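Local coordinates for K Homology domain-containing protein (Aeropyrum pernix, PDB 1TUA) that is of unknown function but carries KH-type folds and probably binds RNA, at residues A[6-11]-A[65-70]; A[35-40]-A[44-49]; A[125-130]-A[168-173]; A[147-152]-A[172-177]. All blocks are in the same frame, centred on the assembly; numbering follows the deposited sequence.

Contact 1 (A[6-11]-A[65-70]); sequences IYVKVK and EVVKAI
Val8 and Val67 face each other between strand 6-9 and helix 57-72, each side chain leaving its backbone toward the other segment, and they meet aslant through one methyl apiece. The closest pair is Val8 CG1 to Val67 CG1, at 3.6 Å; in both residues this is the branch anti to the backbone N (chi1 -178° and 170°). Val10 comes to the same methyl from another direction, its side chain set at about a right angle to that of Val67, and brings CG2 to 3.8 Å from Val67 CG1. Val67 CG1 is thus shared by Val8 of the strand and Val10 just past its end. In this KH fold, whose sheet of strands 6-9, 45-50 and 35-40 is backed by helices, short branched side chains suit such a layer because they fill it without long flexible arms. Val10 also packs on Leu15 and Val18 of helix 15-19, joining a second helix to the same layer. At the margin Lys68 lends only its root, with CB 4.4 Å from Val8 CG1, while its extended chain carries the ammonium away from the strand.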
loop_
_atom_site.group_PDB
_atom_site.type_symbol
_atom_site.label_atom_id
_atom_site.label_comp_id
_atom_site.label_asym_id
_atom_site.label_seq_id
_atom_site.Cartn_x
_atom_site.Cartn_y
_atom_site.Cartn_z
ATOM N N ILE A 6 5.807 15.646 -8.516
ATOM C CA ILE A 6 6.226 14.358 -7.992
ATOM C C ILE A 6 6.228 13.351 -9.137
ATOM O O ILE A 6 5.188 13.062 -9.735
ATOM C CB ILE A 6 5.289 13.871 -6.860
ATOM C CG1 ILE A 6 5.321 14.876 -5.702
ATOM C CG2 ILE A 6 5.723 12.487 -6.377
ATOM C CD1 ILE A 6 4.513 14.461 -4.481
ATOM N N TYR A 7 7.414 12.845 -9.455
ATOM C CA TYR A 7 7.575 11.858 -10.511
ATOM C C TYR A 7 7.402 10.477 -9.903
ATOM O O TYR A 7 8.024 10.148 -8.893
ATOM C CB TYR A 7 8.968 11.978 -11.131
ATOM C CG TYR A 7 9.146 13.215 -11.969
ATOM C CD1 TYR A 7 9.182 13.135 -13.360
ATOM C CD2 TYR A 7 9.259 14.472 -11.375
ATOM C CE1 TYR A 7 9.328 14.278 -14.145
ATOM C CE2 TYR A 7 9.403 15.626 -12.154
ATOM C CZ TYR A 7 9.436 15.517 -13.538
ATOM O OH TYR A 7 9.575 16.643 -14.317
ATOM N N VAL A 8 6.548 9.670 -10.512
ATOM C CA VAL A 8 6.314 8.323 -10.018
ATOM C C VAL A 8 6.593 7.316 -11.131
ATOM O O VAL A 8 5.913 7.310 -12.161
ATOM C CB VAL A 8 4.850 8.154 -9.546
ATOM C CG1 VAL A 8 4.636 6.749 -8.995
ATOM C CG2 VAL A 8 4.521 9.202 -8.503
ATOM N N LYS A 9 7.606 6.477 -10.927
ATOM C CA LYS A 9 7.941 5.461 -11.915
ATOM C C LYS A 9 6.898 4.364 -11.776
ATOM O O LYS A 9 6.643 3.884 -10.677
ATOM C CB LYS A 9 9.332 4.884 -11.650
ATOM C CG LYS A 9 9.769 3.824 -12.664
ATOM C CD LYS A 9 9.911 4.411 -14.070
ATOM C CE LYS A 9 10.159 3.326 -15.110
ATOM N NZ LYS A 9 9.035 2.349 -15.161
ATOM N N VAL A 10 6.284 3.975 -12.884
ATOM C CA VAL A 10 5.263 2.935 -12.841
ATOM C C VAL A 10 5.730 1.684 -13.585
ATOM O O VAL A 10 6.364 1.784 -14.634
ATOM C CB VAL A 10 3.933 3.448 -13.466
ATOM C CG1 VAL A 10 2.918 2.322 -13.557
ATOM C CG2 VAL A 10 3.375 4.594 -12.617
ATOM N N LYS A 11 5.444 0.511 -13.026
ATOM C CA LYS A 11 5.822 -0.735 -13.684
ATOM C C LYS A 11 5.123 -0.701 -15.040
ATOM O O LYS A 11 3.921 -0.456 -15.117
ATOM C CB LYS A 11 5.348 -1.942 -12.871
ATOM C CG LYS A 11 5.991 -2.059 -11.485
ATOM C CD LYS A 11 5.562 -3.353 -10.769
ATOM C CE LYS A 11 6.039 -3.411 -9.310
ATOM N NZ LYS A 11 7.523 -3.497 -9.164
ATOM N N GLU A 65 0.730 8.761 -4.051
ATOM C CA GLU A 65 0.723 7.478 -3.351
ATOM C C GLU A 65 -0.276 6.531 -3.999
ATOM O O GLU A 65 -0.024 5.334 -4.094
ATOM C CB GLU A 65 0.392 7.665 -1.869
ATOM C CG GLU A 65 1.511 8.331 -1.092
ATOM C CD GLU A 65 2.775 7.487 -1.050
ATOM O OE1 GLU A 65 2.837 6.534 -0.247
ATOM O OE2 GLU A 65 3.708 7.768 -1.830
ATOM N N VAL A 66 -1.402 7.062 -4.459
ATOM C CA VAL A 66 -2.393 6.221 -5.124
ATOM C C VAL A 66 -1.761 5.612 -6.378
ATOM O O VAL A 66 -1.897 4.415 -6.639
ATOM C CB VAL A 66 -3.641 7.028 -5.520
ATOM C CG1 VAL A 66 -4.545 6.190 -6.414
ATOM C CG2 VAL A 66 -4.384 7.464 -4.269
ATOM N N VAL A 67 -1.064 6.439 -7.151
ATOM C CA VAL A 67 -0.400 5.955 -8.362
ATOM C C VAL A 67 0.618 4.864 -8.020
ATOM O O VAL A 67 0.688 3.833 -8.686
ATOM C CB VAL A 67 0.322 7.102 -9.097
ATOM C CG1 VAL A 67 1.210 6.532 -10.207
ATOM C CG2 VAL A 67 -0.709 8.072 -9.680
ATOM N N LYS A 68 1.413 5.097 -6.982
ATOM C CA LYS A 68 2.414 4.118 -6.578
ATOM C C LYS A 68 1.743 2.813 -6.163
ATOM O O LYS A 68 2.211 1.733 -6.516
ATOM C CB LYS A 68 3.259 4.664 -5.423
ATOM C CG LYS A 68 4.303 3.679 -4.918
ATOM C CD LYS A 68 5.095 4.260 -3.750
ATOM C CE LYS A 68 6.124 3.258 -3.218
ATOM N NZ LYS A 68 6.837 3.759 -1.994
ATOM N N ALA A 69 0.643 2.916 -5.420
ATOM C CA ALA A 69 -0.091 1.735 -4.963
ATOM C C ALA A 69 -0.638 0.903 -6.135
ATOM O O ALA A 69 -0.619 -0.329 -6.093
ATOM C CB ALA A 69 -1.232 2.155 -4.029
ATOM N N ILE A 70 -1.130 1.570 -7.176
ATOM C CA ILE A 70 -1.650 0.856 -8.344
ATOM C C ILE A 70 -0.492 0.181 -9.082
ATOM O O ILE A 70 -0.609 -0.959 -9.542
ATOM C CB ILE A 70 -2.397 1.815 -9.299
ATOM C CG1 ILE A 70 -3.654 2.343 -8.593
ATOM C CG2 ILE A 70 -2.749 1.098 -10.618
ATOM C CD1 ILE A 70 -4.343 3.473 -9.329
#

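Contact 2 (A[35-40]-A[44-49]); sequences TVITVD and SMVIVE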
loop_
_atom_site.group_PDB
_atom_site.type_symbol
_atom_site.label_atom_id
_atom_site.label_comp_id
_atom_site.label_asym_id
_atom_site.label_seq_id
_atom_site.Cartn_x
_atom_site.Cartn_y
_atom_site.Cartn_z
ATOM N N THR A 35 -5.310 17.756 -8.703
ATOM C CA THR A 35 -3.997 17.649 -9.315
ATOM C C THR A 35 -4.123 17.422 -10.810
ATOM O O THR A 35 -5.219 17.192 -11.331
ATOM C CB THR A 35 -3.188 16.464 -8.722
ATOM O OG1 THR A 35 -3.922 15.243 -8.899
ATOM C CG2 THR A 35 -2.910 16.690 -7.235
ATOM N N VAL A 36 -2.985 17.518 -11.493
ATOM C CA VAL A 36 -2.906 17.274 -12.918
ATOM C C VAL A 36 -1.860 16.175 -13.063
ATOM O O VAL A 36 -0.728 16.308 -12.595
ATOM C CB VAL A 36 -2.471 18.526 -13.690
ATOM C CG1 VAL A 36 -2.362 18.199 -15.180
ATOM C CG2 VAL A 36 -3.474 19.648 -13.448
ATOM N N ILE A 37 -2.253 15.077 -13.692
ATOM C CA ILE A 37 -1.359 13.952 -13.860
ATOM C C ILE A 37 -1.028 13.755 -15.331
ATOM O O ILE A 37 -1.920 13.610 -16.167
ATOM C CB ILE A 37 -2.005 12.670 -13.299
ATOM C CG1 ILE A 37 -2.314 12.862 -11.816
ATOM C CG2 ILE A 37 -1.081 11.484 -13.498
ATOM C CD1 ILE A 37 -3.038 11.682 -11.182
ATOM N N THR A 38 0.260 13.762 -15.641
ATOM C CA THR A 38 0.702 13.577 -17.013
ATOM C C THR A 38 1.459 12.256 -17.098
ATOM O O THR A 38 2.242 11.906 -16.207
ATOM C CB THR A 38 1.599 14.742 -17.462
ATOM O OG1 THR A 38 2.737 14.822 -16.600
ATOM C CG2 THR A 38 0.838 16.052 -17.385
ATOM N N VAL A 39 1.205 11.521 -18.173
ATOM C CA VAL A 39 1.819 10.222 -18.376
ATOM C C VAL A 39 2.832 10.201 -19.514
ATOM O O VAL A 39 2.591 10.754 -20.587
ATOM C CB VAL A 39 0.739 9.163 -18.667
ATOM C CG1 VAL A 39 1.378 7.790 -18.807
ATOM C CG2 VAL A 39 -0.303 9.168 -17.564
ATOM N N ASP A 40 3.970 9.565 -19.261
ATOM C CA ASP A 40 5.029 9.412 -20.250
ATOM C C ASP A 40 5.048 7.909 -20.528
ATOM O O ASP A 40 5.772 7.167 -19.865
ATOM C CB ASP A 40 6.368 9.846 -19.656
ATOM C CG ASP A 40 7.510 9.755 -20.652
ATOM O OD1 ASP A 40 7.511 8.825 -21.492
ATOM O OD2 ASP A 40 8.418 10.610 -20.583
ATOM N N SER A 44 7.280 5.120 -19.090
ATOM C CA SER A 44 6.424 4.562 -18.040
ATOM C C SER A 44 6.649 5.344 -16.744
ATOM O O SER A 44 6.947 4.781 -15.684
ATOM C CB SER A 44 6.736 3.080 -17.833
ATOM O OG SER A 44 5.679 2.441 -17.144
ATOM N N MET A 45 6.503 6.657 -16.861
ATOM C CA MET A 45 6.697 7.581 -15.758
ATOM C C MET A 45 5.460 8.470 -15.691
ATOM O O MET A 45 4.898 8.860 -16.716
ATOM C CB MET A 45 7.942 8.429 -16.027
ATOM C CG MET A 45 8.280 9.461 -14.972
ATOM S SD MET A 45 8.966 8.742 -13.474
ATOM C CE MET A 45 10.681 8.452 -13.990
ATOM N N VAL A 46 5.025 8.774 -14.477
ATOM C CA VAL A 46 3.865 9.622 -14.278
ATOM C C VAL A 46 4.316 10.858 -13.500
ATOM O O VAL A 46 5.175 10.765 -12.625
ATOM C CB VAL A 46 2.773 8.841 -13.499
ATOM C CG1 VAL A 46 1.675 9.781 -13.018
ATOM C CG2 VAL A 46 2.192 7.741 -14.406
ATOM N N ILE A 47 3.778 12.020 -13.849
ATOM C CA ILE A 47 4.130 13.248 -13.145
ATOM C C ILE A 47 2.863 13.823 -12.522
ATOM O O ILE A 47 1.864 14.030 -13.209
ATOM C CB ILE A 47 4.739 14.300 -14.095
ATOM C CG1 ILE A 47 5.907 13.683 -14.864
ATOM C CG2 ILE A 47 5.203 15.515 -13.291
ATOM C CD1 ILE A 47 6.510 14.599 -15.904
ATOM N N VAL A 48 2.912 14.070 -11.218
ATOM C CA VAL A 48 1.773 14.618 -10.493
ATOM C C VAL A 48 2.075 16.069 -10.121
ATOM O O VAL A 48 3.111 16.354 -9.527
ATOM C CB VAL A 48 1.495 13.815 -9.199
ATOM C CG1 VAL A 48 0.235 14.331 -8.529
ATOM C CG2 VAL A 48 1.360 12.322 -9.524
ATOM N N GLU A 49 1.176 16.977 -10.492
ATOM C CA GLU A 49 1.336 18.396 -10.197
ATOM C C GLU A 49 0.040 18.967 -9.644
ATOM O O GLU A 49 -1.038 18.438 -9.895
ATOM C CB GLU A 49 1.640 19.194 -11.464
ATOM C CG GLU A 49 2.774 18.711 -12.320
ATOM C CD GLU A 49 2.853 19.523 -13.599
ATOM O OE1 GLU A 49 1.796 19.703 -14.242
ATOM O OE2 GLU A 49 3.957 19.982 -13.958
#
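A beta hairpin joins strands 35-40 and 45-50, and its ladder runs from Val36 facing Glu49 to Asp40 facing Met45, the strand directions 163° apart. Of its five pairs, three are hydrogen-bonded, and the non-hydrogen-bonded pairs Ile37 with Val48 and Val39 with Val46 fall between them. In the middle bonded pair, Thr38 N gives to Ile47 O at 2.9 Å and Ile47 N returns to Thr38 O at 2.8 Å. Toward the turn, Asp40 N reaches Met45 O at 2.8 Å, whereas Met45 N to Asp40 O is longer, 3.1 Å. Here Ser44 and Met45 both face Asp40 in a G1 beta bulge, Ser44 taking positive phi. In the KH sheet this hairpin supplies the central strand and one outer strand. Ile37, Val39, Val46 and Val48 share the face turned to the helices, where Val48 meets Leu60 and Ala63 of helix 57-72; beta-branched residues suit both an extended backbone and a packed face. Ile37 CG2 and Val46 CG1 are unusually tight at 3.3 Å. On the other face, Thr38 OG1 lies between its own N and carbonyl carbon (chi1 59°), bringing it 3.2 Å from Ile47 CB, and Glu49 OE2 forms a salt bridge with Arg5 NE.

Contact 3 (A[125-130]-A[168-173]); sequences EMTDTY and RHLERI
Met126 and Thr127, at the end of helix 118-127, close on Leu170 of helix 163-188 from two directions. The contact is chiefly apolar. Met126 runs out extended through SD and then bends at the last torsion (chi3 57°), which lays its methyl over the backbone of the other helix: CE lies 3.7 Å from Leu170 CB and 3.5 Å from Glu171 N. Farther back, Met126 SD touches Leu170 CD2 at 3.9 Å. Thr127 meets the other branch of the leucine, its CG2 standing 3.6 Å from Leu170 CD1 with the two side chains at about a right angle. A leucine fits here because its forked end serves both neighbours, and an unbranched thioether suits Met126 because it can reach across and follow the helix surface. Glu171 adds, besides its N, CB (4.1 Å) and carboxylate OE1 (4.0 Å) beside Met126 CE.

The polar bonds stay on the side of the KH domain to which helix 118-127 belongs. Thr129 OG1 donates to Thr127 OG1 at 2.8 Å, and Thr127 OG1 is also bonded to Ile123 O, so this buried hydroxyl is gripped twice where the helix gives way to the chain leading to strand 130-133. Replacing Thr127 by an alanine would probably leave Thr129 OG1 without its acceptor and Ile123 O without its partner, and open a gap beside Leu170 CD1. Threonine thus splits the work: its methyl meets helix 163-188 and its hydroxyl ties the helix end. With neither hydrogen bond nor salt bridge between the segments, their join rests on shape.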
loop_
_atom_site.group_PDB
_atom_site.type_symbol
_atom_site.label_atom_id
_atom_site.label_comp_id
_atom_site.label_asym_id
_atom_site.label_seq_id
_atom_site.Cartn_x
_atom_site.Cartn_y
_atom_site.Cartn_z
ATOM N N GLU A 125 -7.521 -8.991 8.142
ATOM C CA GLU A 125 -8.637 -8.897 9.081
ATOM C C GLU A 125 -8.192 -8.471 10.473
ATOM O O GLU A 125 -8.873 -7.687 11.132
ATOM C CB GLU A 125 -9.368 -10.238 9.184
ATOM C CG GLU A 125 -9.878 -10.771 7.863
ATOM C CD GLU A 125 -10.598 -12.101 8.008
ATOM O OE1 GLU A 125 -10.047 -13.018 8.657
ATOM O OE2 GLU A 125 -11.714 -12.231 7.463
ATOM N N MET A 126 -7.051 -8.994 10.918
ATOM C CA MET A 126 -6.535 -8.669 12.241
ATOM C C MET A 126 -6.060 -7.221 12.346
ATOM O O MET A 126 -6.202 -6.592 13.391
ATOM C CB MET A 126 -5.383 -9.613 12.607
ATOM C CG MET A 126 -5.797 -11.077 12.794
ATOM S SD MET A 126 -4.475 -12.143 13.466
ATOM C CE MET A 126 -4.128 -11.307 14.888
ATOM N N THR A 127 -5.515 -6.688 11.257
ATOM C CA THR A 127 -4.986 -5.327 11.255
ATOM C C THR A 127 -5.858 -4.307 10.537
ATOM O O THR A 127 -5.569 -3.112 10.575
ATOM C CB THR A 127 -3.593 -5.286 10.599
ATOM O OG1 THR A 127 -3.699 -5.722 9.239
ATOM C CG2 THR A 127 -2.628 -6.198 11.331
ATOM N N ASP A 128 -6.917 -4.777 9.886
ATOM C CA ASP A 128 -7.809 -3.902 9.134
ATOM C C ASP A 128 -7.011 -3.115 8.097
ATOM O O ASP A 128 -7.078 -1.888 8.042
ATOM C CB ASP A 128 -8.550 -2.944 10.071
ATOM C CG ASP A 128 -9.606 -2.127 9.350
ATOM O OD1 ASP A 128 -10.272 -2.683 8.449
ATOM O OD2 ASP A 128 -9.778 -0.936 9.690
ATOM N N THR A 129 -6.244 -3.842 7.290
ATOM C CA THR A 129 -5.436 -3.252 6.223
ATOM C C THR A 129 -5.708 -3.986 4.905
ATOM O O THR A 129 -6.308 -5.064 4.896
ATOM C CB THR A 129 -3.929 -3.404 6.500
ATOM O OG1 THR A 129 -3.610 -4.801 6.570
ATOM C CG2 THR A 129 -3.539 -2.727 7.804
ATOM N N TYR A 130 -5.285 -3.384 3.795
ATOM C CA TYR A 130 -5.403 -4.022 2.489
ATOM C C TYR A 130 -3.976 -4.478 2.214
ATOM O O TYR A 130 -3.037 -3.713 2.410
ATOM C CB TYR A 130 -5.809 -3.039 1.384
ATOM C CG TYR A 130 -7.243 -2.555 1.412
ATOM C CD1 TYR A 130 -8.233 -3.250 2.111
ATOM C CD2 TYR A 130 -7.615 -1.414 0.707
ATOM C CE1 TYR A 130 -9.557 -2.816 2.102
ATOM C CE2 TYR A 130 -8.931 -0.975 0.691
ATOM C CZ TYR A 130 -9.896 -1.678 1.388
ATOM O OH TYR A 130 -11.204 -1.244 1.357
ATOM N N ARG A 168 -0.422 -15.099 16.827
ATOM C CA ARG A 168 -0.436 -14.857 18.264
ATOM C C ARG A 168 0.259 -13.523 18.568
ATOM O O ARG A 168 -0.213 -12.732 19.386
ATOM C CB ARG A 168 0.279 -15.995 18.990
ATOM C CG ARG A 168 -0.412 -16.435 20.265
ATOM C CD ARG A 168 0.492 -17.348 21.085
ATOM N NE ARG A 168 0.975 -18.503 20.323
ATOM C CZ ARG A 168 0.196 -19.474 19.853
ATOM N NH1 ARG A 168 -1.116 -19.437 20.061
ATOM N NH2 ARG A 168 0.733 -20.489 19.184
ATOM N N HIS A 169 1.383 -13.278 17.901
ATOM C CA HIS A 169 2.136 -12.042 18.088
ATOM C C HIS A 169 1.337 -10.830 17.604
ATOM O O HIS A 169 1.253 -9.813 18.295
ATOM C CB HIS A 169 3.464 -12.129 17.339
ATOM C CG HIS A 169 4.251 -10.857 17.359
ATOM N ND1 HIS A 169 3.984 -9.803 16.511
ATOM C CD2 HIS A 169 5.280 -10.459 18.144
ATOM C CE1 HIS A 169 4.816 -8.809 16.772
ATOM N NE2 HIS A 169 5.612 -9.182 17.759
ATOM N N LEU A 170 0.751 -10.952 16.415
ATOM C CA LEU A 170 -0.056 -9.886 15.824
ATOM C C LEU A 170 -1.234 -9.567 16.742
ATOM O O LEU A 170 -1.619 -8.411 16.904
ATOM C CB LEU A 170 -0.555 -10.335 14.451
ATOM C CG LEU A 170 -1.180 -9.312 13.504
ATOM C CD1 LEU A 170 -0.254 -8.116 13.325
ATOM C CD2 LEU A 170 -1.460 -9.999 12.168
ATOM N N GLU A 171 -1.787 -10.614 17.344
ATOM C CA GLU A 171 -2.909 -10.518 18.275
ATOM C C GLU A 171 -2.522 -9.609 19.449
ATOM O O GLU A 171 -3.287 -8.724 19.854
ATOM C CB GLU A 171 -3.236 -11.917 18.803
ATOM C CG GLU A 171 -4.488 -12.023 19.642
ATOM C CD GLU A 171 -5.686 -12.427 18.823
ATOM O OE1 GLU A 171 -5.562 -13.371 18.016
ATOM O OE2 GLU A 171 -6.755 -11.814 18.992
ATOM N N ARG A 172 -1.329 -9.841 19.994
ATOM C CA ARG A 172 -0.826 -9.054 21.117
ATOM C C ARG A 172 -0.657 -7.604 20.699
ATOM O O ARG A 172 -1.082 -6.690 21.405
ATOM C CB ARG A 172 0.521 -9.601 21.594
ATOM C CG ARG A 172 0.483 -11.060 21.996
ATOM C CD ARG A 172 -0.300 -11.282 23.281
ATOM N NE ARG A 172 -0.558 -12.702 23.513
ATOM C CZ ARG A 172 0.383 -13.643 23.552
ATOM N NH1 ARG A 172 1.662 -13.323 23.375
ATOM N NH2 ARG A 172 0.046 -14.908 23.762
ATOM N N ILE A 173 -0.026 -7.403 19.548
ATOM C CA ILE A 173 0.213 -6.065 19.026
ATOM C C ILE A 173 -1.086 -5.307 18.765
ATOM O O ILE A 173 -1.215 -4.141 19.144
ATOM C CB ILE A 173 1.023 -6.119 17.704
ATOM C CG1 ILE A 173 2.408 -6.723 17.961
ATOM C CG2 ILE A 173 1.142 -4.726 17.105
ATOM C CD1 ILE A 173 3.246 -5.955 18.953
#

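Contact 4 (A[147-152]-A[172-177]); sequences AMAAKQ and RIMREI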
loop_
_atom_site.group_PDB
_atom_site.type_symbol
_atom_site.label_atom_id
_atom_site.label_comp_id
_atom_site.label_asym_id
_atom_site.label_seq_id
_atom_site.Cartn_x
_atom_site.Cartn_y
_atom_site.Cartn_z
ATOM N N ALA A 147 -0.677 -0.603 9.740
ATOM C CA ALA A 147 0.153 -0.946 8.587
ATOM C C ALA A 147 1.511 -1.487 9.065
ATOM O O ALA A 147 2.053 -2.433 8.488
ATOM C CB ALA A 147 0.353 0.280 7.692
ATOM N N MET A 148 2.059 -0.888 10.120
ATOM C CA MET A 148 3.341 -1.347 10.640
ATOM C C MET A 148 3.192 -2.724 11.297
ATOM O O MET A 148 4.114 -3.546 11.241
ATOM C CB MET A 148 3.925 -0.328 11.629
ATOM C CG MET A 148 4.412 0.981 10.969
ATOM S SD MET A 148 5.531 0.731 9.535
ATOM C CE MET A 148 6.955 0.068 10.354
ATOM N N ALA A 149 2.032 -2.985 11.900
ATOM C CA ALA A 149 1.784 -4.289 12.525
ATOM C C ALA A 149 1.745 -5.360 11.434
ATOM O O ALA A 149 2.351 -6.426 11.565
ATOM C CB ALA A 149 0.465 -4.265 13.288
ATOM N N ALA A 150 1.030 -5.067 10.349
ATOM C CA ALA A 150 0.917 -5.990 9.224
ATOM C C ALA A 150 2.290 -6.234 8.583
ATOM O O ALA A 150 2.629 -7.357 8.208
ATOM C CB ALA A 150 -0.051 -5.420 8.187
ATOM N N LYS A 151 3.073 -5.166 8.456
ATOM C CA LYS A 151 4.401 -5.252 7.862
ATOM C C LYS A 151 5.248 -6.252 8.640
ATOM O O LYS A 151 5.919 -7.111 8.061
ATOM C CB LYS A 151 5.068 -3.875 7.893
ATOM C CG LYS A 151 6.497 -3.833 7.371
ATOM C CD LYS A 151 7.102 -2.452 7.601
ATOM C CE LYS A 151 8.524 -2.351 7.063
ATOM N NZ LYS A 151 8.570 -2.257 5.574
ATOM N N GLN A 152 5.210 -6.130 9.962
ATOM C CA GLN A 152 5.969 -7.015 10.827
ATOM C C GLN A 152 5.518 -8.468 10.641
ATOM O O GLN A 152 6.352 -9.366 10.497
ATOM C CB GLN A 152 5.801 -6.563 12.281
ATOM C CG GLN A 152 6.516 -7.421 13.299
ATOM C CD GLN A 152 6.376 -6.874 14.707
ATOM O OE1 GLN A 152 5.308 -6.402 15.104
ATOM N NE2 GLN A 152 7.454 -6.948 15.475
ATOM N N ARG A 172 -1.329 -9.841 19.994
ATOM C CA ARG A 172 -0.826 -9.054 21.117
ATOM C C ARG A 172 -0.657 -7.604 20.699
ATOM O O ARG A 172 -1.082 -6.690 21.405
ATOM C CB ARG A 172 0.521 -9.601 21.594
ATOM C CG ARG A 172 0.483 -11.060 21.996
ATOM C CD ARG A 172 -0.300 -11.282 23.281
ATOM N NE ARG A 172 -0.558 -12.702 23.513
ATOM C CZ ARG A 172 0.383 -13.643 23.552
ATOM N NH1 ARG A 172 1.662 -13.323 23.375
ATOM N NH2 ARG A 172 0.046 -14.908 23.762
ATOM N N ILE A 173 -0.026 -7.403 19.548
ATOM C CA ILE A 173 0.213 -6.065 19.026
ATOM C C ILE A 173 -1.086 -5.307 18.765
ATOM O O ILE A 173 -1.215 -4.141 19.144
ATOM C CB ILE A 173 1.023 -6.119 17.704
ATOM C CG1 ILE A 173 2.408 -6.723 17.961
ATOM C CG2 ILE A 173 1.142 -4.726 17.105
ATOM C CD1 ILE A 173 3.246 -5.955 18.953
ATOM N N MET A 174 -2.047 -5.968 18.121
ATOM C CA MET A 174 -3.318 -5.327 17.793
ATOM C C MET A 174 -4.240 -5.098 18.990
ATOM O O MET A 174 -4.963 -4.102 19.034
ATOM C CB MET A 174 -4.047 -6.121 16.708
ATOM C CG MET A 174 -3.447 -5.948 15.308
ATOM S SD MET A 174 -3.419 -4.222 14.718
ATOM C CE MET A 174 -5.115 -3.771 14.974
ATOM N N ARG A 175 -4.227 -6.010 19.957
ATOM C CA ARG A 175 -5.068 -5.830 21.130
ATOM C C ARG A 175 -4.542 -4.605 21.894
ATOM O O ARG A 175 -5.306 -3.819 22.450
ATOM C CB ARG A 175 -5.040 -7.089 22.010
ATOM C CG ARG A 175 -6.062 -7.045 23.141
ATOM C CD ARG A 175 -6.142 -8.332 23.944
ATOM N NE ARG A 175 -6.749 -8.045 25.240
ATOM C CZ ARG A 175 -6.790 -8.890 26.265
ATOM N NH1 ARG A 175 -6.261 -10.105 26.159
ATOM N NH2 ARG A 175 -7.333 -8.505 27.415
ATOM N N GLU A 176 -3.225 -4.429 21.879
ATOM C CA GLU A 176 -2.575 -3.304 22.546
ATOM C C GLU A 176 -2.962 -1.977 21.879
ATOM O O GLU A 176 -3.263 -0.988 22.552
ATOM C CB GLU A 176 -1.058 -3.493 22.481
ATOM C CG GLU A 176 -0.243 -2.415 23.161
ATOM C CD GLU A 176 1.220 -2.456 22.729
ATOM O OE1 GLU A 176 1.822 -3.557 22.760
ATOM O OE2 GLU A 176 1.765 -1.386 22.355
ATOM N N ILE A 177 -2.946 -1.966 20.550
ATOM C CA ILE A 177 -3.293 -0.773 19.778
ATOM C C ILE A 177 -4.750 -0.366 20.011
ATOM O O ILE A 177 -5.050 0.801 20.287
ATOM C CB ILE A 177 -3.060 -1.025 18.260
ATOM C CG1 ILE A 177 -1.562 -1.193 17.997
ATOM C CG2 ILE A 177 -3.628 0.121 17.429
ATOM C CD1 ILE A 177 -1.231 -1.655 16.597
#
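Ile173 and Ala149 meet where helix 144-158, the last helix of the second KH fold, is paired with helix 163-188 in an antiparallel helical hairpin. The short segments run 172° apart, and their axes approach to 10.4 Å. From CB, the Ile173 side chain divides its work between two branches. With chi1 -63°, CG1 sits beside the backbone N and CG2 is anti to it; CG2 points at the other helix and stops 3.9 Å from Ala149 CB. CG1 goes toward Gln152, whose OE1 lies 4.1 Å away with the two side chains at about a right angle. CD1 turns off from there and lies farther from Gln152 OE1 than CG1 does. A branched residue suits this position because one branch can press on the alanine while the other lies beside the longer side chain.

Ala149 is apt because its single methyl receives two residues of the facing helix: besides Ile173, it has Met174 SD at 4.1 Å from its CB. Behind it, Ala150 packs against Ile123 and Thr127 of helix 118-127 and against Ile140 of the sheet, which is consistent with close packing of helix 144-158 on both. Gln152 is extended from its CB (chi2 177°), which carries its amide out to the margin of the contact. Met174 instead folds back at chi2 and chi3, and beyond the sulfur its CE comes to 3.4 Å from Met126 O.

In the fold
The four contacts form two pairs, one in the first KH fold and one between the second KH fold and helix 163-188. Contacts 1 and 2, with centres about 9 Å apart, share a sheet: strand 6-9 bonds to strand 45-50 through Val8 N to Val46 O (2.7 Å), so the hairpin is tied to the helix packing through its central strand. Contacts 3 and 4, about 5 Å apart between centres, both use helix 163-188, which lies against two helices of the second KH fold; Leu170 CD1 of contact 3 packs 3.6 Å from Ala149 O of contact 4. The pairs lie on opposite sides of the chain's centre, contacts 1 and 3 having centres about 27 Å apart and nearest atoms about 9 Å apart.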